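Local coordinates for protein molybdopterin molybdotransferase (Pyrococcus horikoshii, PDB 1UZ5) that probably inserts molybdenum into molybdopterin, using adenylyl-molybdopterin and molybdate and releasing AMP, in the biosynthesis of the molybdenum cofactor, at residues G81-H84 against A85-P89; E157-G160 against F161-A165. One frame throughout, in Å; residues are numbered along the deposited sequence.

Interaction 1: residues G81-H84 against A85-P89; sequences GSVH and AGEEP. With SO4 (sulfate ion), chain B.
Glu87 folds back over the end of strand 75-83 and takes hold of His84 at both ends of its backbone. Glu87 CB rests 3.4 Å from His84 O. CG leaves anti to the carbonyl carbon (chi1 -44°), a turn that lays the methylene against the same oxygen and sends the extended chain back past Val83. CD then comes up to His84 N, and Glu87 OE1 accepts a hydrogen bond from His84 N at 2.8 Å, nearly straight (167°), the donor standing well above the carboxylate plane. Glu87 OE2, the other carboxylate oxygen, lies 4.1 Å from His84 CB. OE1 also receives hydrogen bonds from two waters, so three donors grip one oxygen. The first water, 2.7 Å from Glu87 OE1, is bonded as well to Ser82 OG and to His84 ND1; this water lies in the imidazole plane, at the ring edge. The second links OE1 to Ser82 O.

Further along, Pro89 CG sits against Val83 CG1 at 3.7 Å, the two side chains crossing at about a right angle. At the bend, a sulfate, probably from the crystallisation liquor, takes a hydrogen bond from Ala85 N on its O4 at 2.8 Å and is held also by Ser102 OG.

The backbone bond from Glu87 N to His84 O, 3.1 Å long, closes a type II beta turn from His84 to Glu87. Gly86 (phi +83°) takes the third position, where glycine is usual because a CB would jam against the carbonyl oxygen of the residue before; the turn reverses the chain as it leaves strand 75-83.

Interaction 2: residues E157-G160 against F161-A165; sequences ERLG and FKQTA. With SO4 (sulfate ion), chain C.
Gly160 and the first turn of helix 161-169 meet through backbone and side-chain bonds. Phe161 opens the helix, its CB 3.7 Å from Gly160 C. Its carbonyl oxygen accepts both Ala165 N and Thr164 OG1 from the same face of its plane. Lys162 lays CG over one face of the Phe161 ring.

Gln163 does most of the reaching. With CG anti to the carbonyl carbon and a bend at chi2 (67°), its amide curls back to the residues before the helix. Gln163 OE1 accepts Gly160 N at 2.8 Å, in the carbonyl plane and on a lone pair, though the hydrogen bond is well off straight (137° at the hydrogen). On the way CB packs against Leu159 CD2, while Gln163 CG lies 3.2 Å from Glu157 OE2. A water donates to that carboxylate oxygen and accepts a weak bond from Gln163 NE2; Glu157 OE1 is tied to Lys154 N. A leucine in place of Gln163 would probably leave Gly160 N without its side-chain acceptor and the water without its amide donor.

Thr164 N makes a straight bond to Gly160 O (3.1 Å), while Thr164 CG2 packs against Leu159 CB. Upstream, Arg158 N binds a sulfate, also held by Arg325 and Lys328.

Gly160 is the N-cap, and the Gln163 side chain returning to its N-H supplies the N3-to-N-cap half of a capping box; a glycine here, with no side chain, cannot give the reciprocal half.

Interaction 1 closes before interaction 2 opens, and both fall within the MoeA N-terminal region. They lie about 32 Å apart between centres and about 18 Å between nearest atoms, so they do not touch. The first lies far out, its centre about 41 Å from the centre of the chain, where strand 75-83 runs out of its mixed sheet; the centre of the second is about 9 Å from that point, at the start of helix 161-169. In both, a side chain three residues on reaches back to a backbone N-H, extended beyond CG in Glu87 and folded at chi2 in Gln163. Each also has a backbone N-H bound to a separate sulfate, which need not mark a substrate site.

Interaction 1: residues G81-H84 against A85-P89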
loop_
_atom_site.group_PDB
_atom_site.type_symbol
_atom_site.label_atom_id
_atom_site.label_comp_id
_atom_site.label_asym_id
_atom_site.label_seq_id
_atom_site.Cartn_x
_atom_site.Cartn_y
_atom_site.Cartn_z
ATOM N N GLY A 81 36.215 -10.482 33.782
ATOM C CA GLY A 81 34.771 -10.418 33.918
ATOM C C GLY A 81 34.064 -11.030 32.731
ATOM O O GLY A 81 34.690 -11.706 31.908
ATOM N N SER A 82 32.758 -10.803 32.637
ATOM C CA SER A 82 31.991 -11.360 31.525
ATOM C C SER A 82 30.778 -10.502 31.199
ATOM O O SER A 82 30.335 -9.698 32.016
ATOM C CB SER A 82 31.519 -12.777 31.871
ATOM O OG SER A 82 30.589 -12.737 32.945
ATOM N N VAL A 83 30.245 -10.677 29.994
ATOM C CA VAL A 83 29.067 -9.933 29.586
ATOM C C VAL A 83 28.127 -10.889 28.880
ATOM O O VAL A 83 28.517 -11.572 27.931
ATOM C CB VAL A 83 29.390 -8.771 28.616
ATOM C CG1 VAL A 83 28.112 -7.947 28.367
ATOM C CG2 VAL A 83 30.493 -7.878 29.193
ATOM N N HIS A 84 26.889 -10.949 29.361
ATOM C CA HIS A 84 25.897 -11.820 28.755
ATOM C C HIS A 84 24.722 -11.017 28.215
ATOM O O HIS A 84 24.581 -9.829 28.495
ATOM C CB HIS A 84 25.415 -12.869 29.759
ATOM C CG HIS A 84 26.426 -13.940 30.033
ATOM N ND1 HIS A 84 27.502 -13.752 30.873
ATOM C CD2 HIS A 84 26.549 -15.193 29.536
ATOM C CE1 HIS A 84 28.246 -14.844 30.882
ATOM N NE2 HIS A 84 27.690 -15.734 30.078
ATOM N N ALA A 85 23.887 -11.686 27.433
ATOM C CA ALA A 85 22.725 -11.065 26.808
ATOM C C ALA A 85 21.927 -10.155 27.716
ATOM O O ALA A 85 21.572 -10.534 28.833
ATOM C CB ALA A 85 21.806 -12.148 26.243
ATOM N N GLY A 86 21.648 -8.950 27.225
ATOM C CA GLY A 86 20.845 -7.993 27.970
ATOM C C GLY A 86 21.533 -7.155 29.028
ATOM O O GLY A 86 20.931 -6.227 29.566
ATOM N N GLU A 87 22.792 -7.456 29.326
ATOM C CA GLU A 87 23.509 -6.705 30.352
ATOM C C GLU A 87 24.200 -5.457 29.833
ATOM O O GLU A 87 24.669 -5.414 28.693
ATOM C CB GLU A 87 24.580 -7.583 31.014
ATOM C CG GLU A 87 24.137 -8.994 31.363
ATOM C CD GLU A 87 25.206 -9.766 32.127
ATOM O OE1 GLU A 87 26.397 -9.640 31.772
ATOM O OE2 GLU A 87 24.854 -10.506 33.072
ATOM N N GLU A 88 24.251 -4.435 30.676
ATOM C CA GLU A 88 24.971 -3.221 30.345
ATOM C C GLU A 88 26.290 -3.403 31.111
ATOM O O GLU A 88 26.302 -3.402 32.343
ATOM C CB GLU A 88 24.254 -1.971 30.862
ATOM C CG GLU A 88 25.193 -0.760 30.932
ATOM C CD GLU A 88 24.483 0.546 31.233
ATOM O OE1 GLU A 88 23.481 0.527 31.976
ATOM O OE2 GLU A 88 24.943 1.595 30.737
ATOM N N PRO A 89 27.407 -3.586 30.394
ATOM C CA PRO A 89 28.693 -3.767 31.083
ATOM C C PRO A 89 28.968 -2.638 32.070
ATOM O O PRO A 89 28.864 -1.466 31.720
ATOM C CB PRO A 89 29.705 -3.768 29.935
ATOM C CG PRO A 89 28.923 -4.321 28.789
ATOM C CD PRO A 89 27.578 -3.634 28.931
HETATM S S SO4 B . 23.509 -15.688 27.188
HETATM O O1 SO4 B . 24.724 -16.715 26.854
HETATM O O2 SO4 B . 22.536 -15.908 26.136
HETATM O O3 SO4 B . 23.035 -15.927 28.381
HETATM O O4 SO4 B . 24.110 -14.395 27.007
HETATM O O HOH W 1 27.884 -11.677 32.656
HETATM O O HOH W 2 28.566 -7.574 32.304
HETATM O O HOH W 3 24.861 -7.341 26.921
#

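Interaction 2: residues E157-G160 against F161-A165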
loop_
_atom_site.group_PDB
_atom_site.type_symbol
_atom_site.label_atom_id
_atom_site.label_comp_id
_atom_site.label_asym_id
_atom_site.label_seq_id
_atom_site.Cartn_x
_atom_site.Cartn_y
_atom_site.Cartn_z
ATOM N N GLU A 157 3.070 4.677 2.020
ATOM C CA GLU A 157 3.382 3.257 2.012
ATOM C C GLU A 157 2.406 2.493 2.888
ATOM O O GLU A 157 2.029 2.967 3.960
ATOM C CB GLU A 157 4.803 3.020 2.524
ATOM C CG GLU A 157 5.301 1.601 2.319
ATOM C CD GLU A 157 6.714 1.397 2.850
ATOM O OE1 GLU A 157 7.493 2.372 2.849
ATOM O OE2 GLU A 157 7.049 0.263 3.252
ATOM N N ARG A 158 1.987 1.315 2.430
ATOM C CA ARG A 158 1.077 0.486 3.211
ATOM C C ARG A 158 1.913 -0.271 4.237
ATOM O O ARG A 158 2.993 -0.757 3.913
ATOM C CB ARG A 158 0.352 -0.521 2.316
ATOM C CG ARG A 158 -0.653 -1.391 3.073
ATOM C CD ARG A 158 -1.313 -2.419 2.155
ATOM N NE ARG A 158 -2.123 -1.807 1.101
ATOM C CZ ARG A 158 -3.310 -1.237 1.293
ATOM N NH1 ARG A 158 -3.845 -1.193 2.507
ATOM N NH2 ARG A 158 -3.967 -0.714 0.265
ATOM N N LEU A 159 1.417 -0.383 5.465
ATOM C CA LEU A 159 2.162 -1.090 6.500
ATOM C C LEU A 159 1.851 -2.584 6.532
ATOM O O LEU A 159 0.814 -3.000 7.051
ATOM C CB LEU A 159 1.876 -0.478 7.874
ATOM C CG LEU A 159 2.103 1.032 8.009
ATOM C CD1 LEU A 159 1.651 1.491 9.386
ATOM C CD2 LEU A 159 3.571 1.362 7.791
ATOM N N GLY A 160 2.752 -3.377 5.958
ATOM C CA GLY A 160 2.605 -4.823 5.957
ATOM C C GLY A 160 3.298 -5.346 7.208
ATOM O O GLY A 160 3.841 -4.542 7.972
ATOM N N PHE A 161 3.318 -6.660 7.423
ATOM C CA PHE A 161 3.942 -7.191 8.634
ATOM C C PHE A 161 5.426 -6.854 8.750
ATOM O O PHE A 161 5.953 -6.763 9.856
ATOM C CB PHE A 161 3.725 -8.713 8.772
ATOM C CG PHE A 161 4.600 -9.553 7.879
ATOM C CD1 PHE A 161 4.244 -9.803 6.562
ATOM C CD2 PHE A 161 5.783 -10.103 8.368
ATOM C CE1 PHE A 161 5.055 -10.591 5.741
ATOM C CE2 PHE A 161 6.598 -10.888 7.558
ATOM C CZ PHE A 161 6.233 -11.133 6.239
ATOM N N LYS A 162 6.095 -6.657 7.620
ATOM C CA LYS A 162 7.507 -6.306 7.649
ATOM C C LYS A 162 7.710 -4.873 8.122
ATOM O O LYS A 162 8.662 -4.583 8.847
ATOM C CB LYS A 162 8.134 -6.499 6.274
ATOM C CG LYS A 162 8.478 -7.941 6.001
ATOM C CD LYS A 162 9.423 -8.039 4.849
ATOM C CE LYS A 162 10.054 -9.405 4.780
ATOM N NZ LYS A 162 11.028 -9.392 3.670
ATOM N N GLN A 163 6.808 -3.982 7.717
ATOM C CA GLN A 163 6.885 -2.584 8.115
ATOM C C GLN A 163 6.558 -2.412 9.592
ATOM O O GLN A 163 7.252 -1.676 10.299
ATOM C CB GLN A 163 5.929 -1.716 7.286
ATOM C CG GLN A 163 6.365 -1.481 5.846
ATOM C CD GLN A 163 6.328 -2.749 5.025
ATOM O OE1 GLN A 163 5.357 -3.503 5.076
ATOM N NE2 GLN A 163 7.382 -2.988 4.255
ATOM N N THR A 164 5.504 -3.077 10.068
ATOM C CA THR A 164 5.142 -2.951 11.479
ATOM C C THR A 164 6.234 -3.560 12.371
ATOM O O THR A 164 6.516 -3.051 13.454
ATOM C CB THR A 164 3.792 -3.645 11.797
ATOM O OG1 THR A 164 3.856 -5.019 11.404
ATOM C CG2 THR A 164 2.631 -2.946 11.050
ATOM N N ALA A 165 6.837 -4.651 11.915
ATOM C CA ALA A 165 7.897 -5.298 12.683
ATOM C C ALA A 165 9.120 -4.378 12.711
ATOM O O ALA A 165 9.773 -4.233 13.742
ATOM C CB ALA A 165 8.253 -6.633 12.056
HETATM S S SO4 C . 3.230 -0.210 -1.162
HETATM O O1 SO4 C . 4.146 0.891 -1.932
HETATM O O2 SO4 C . 2.793 0.453 0.048
HETATM O O3 SO4 C . 2.236 -0.587 -1.923
HETATM O O4 SO4 C . 4.180 -1.238 -0.822
HETATM O O HOH W 4 9.439 -0.286 4.536
#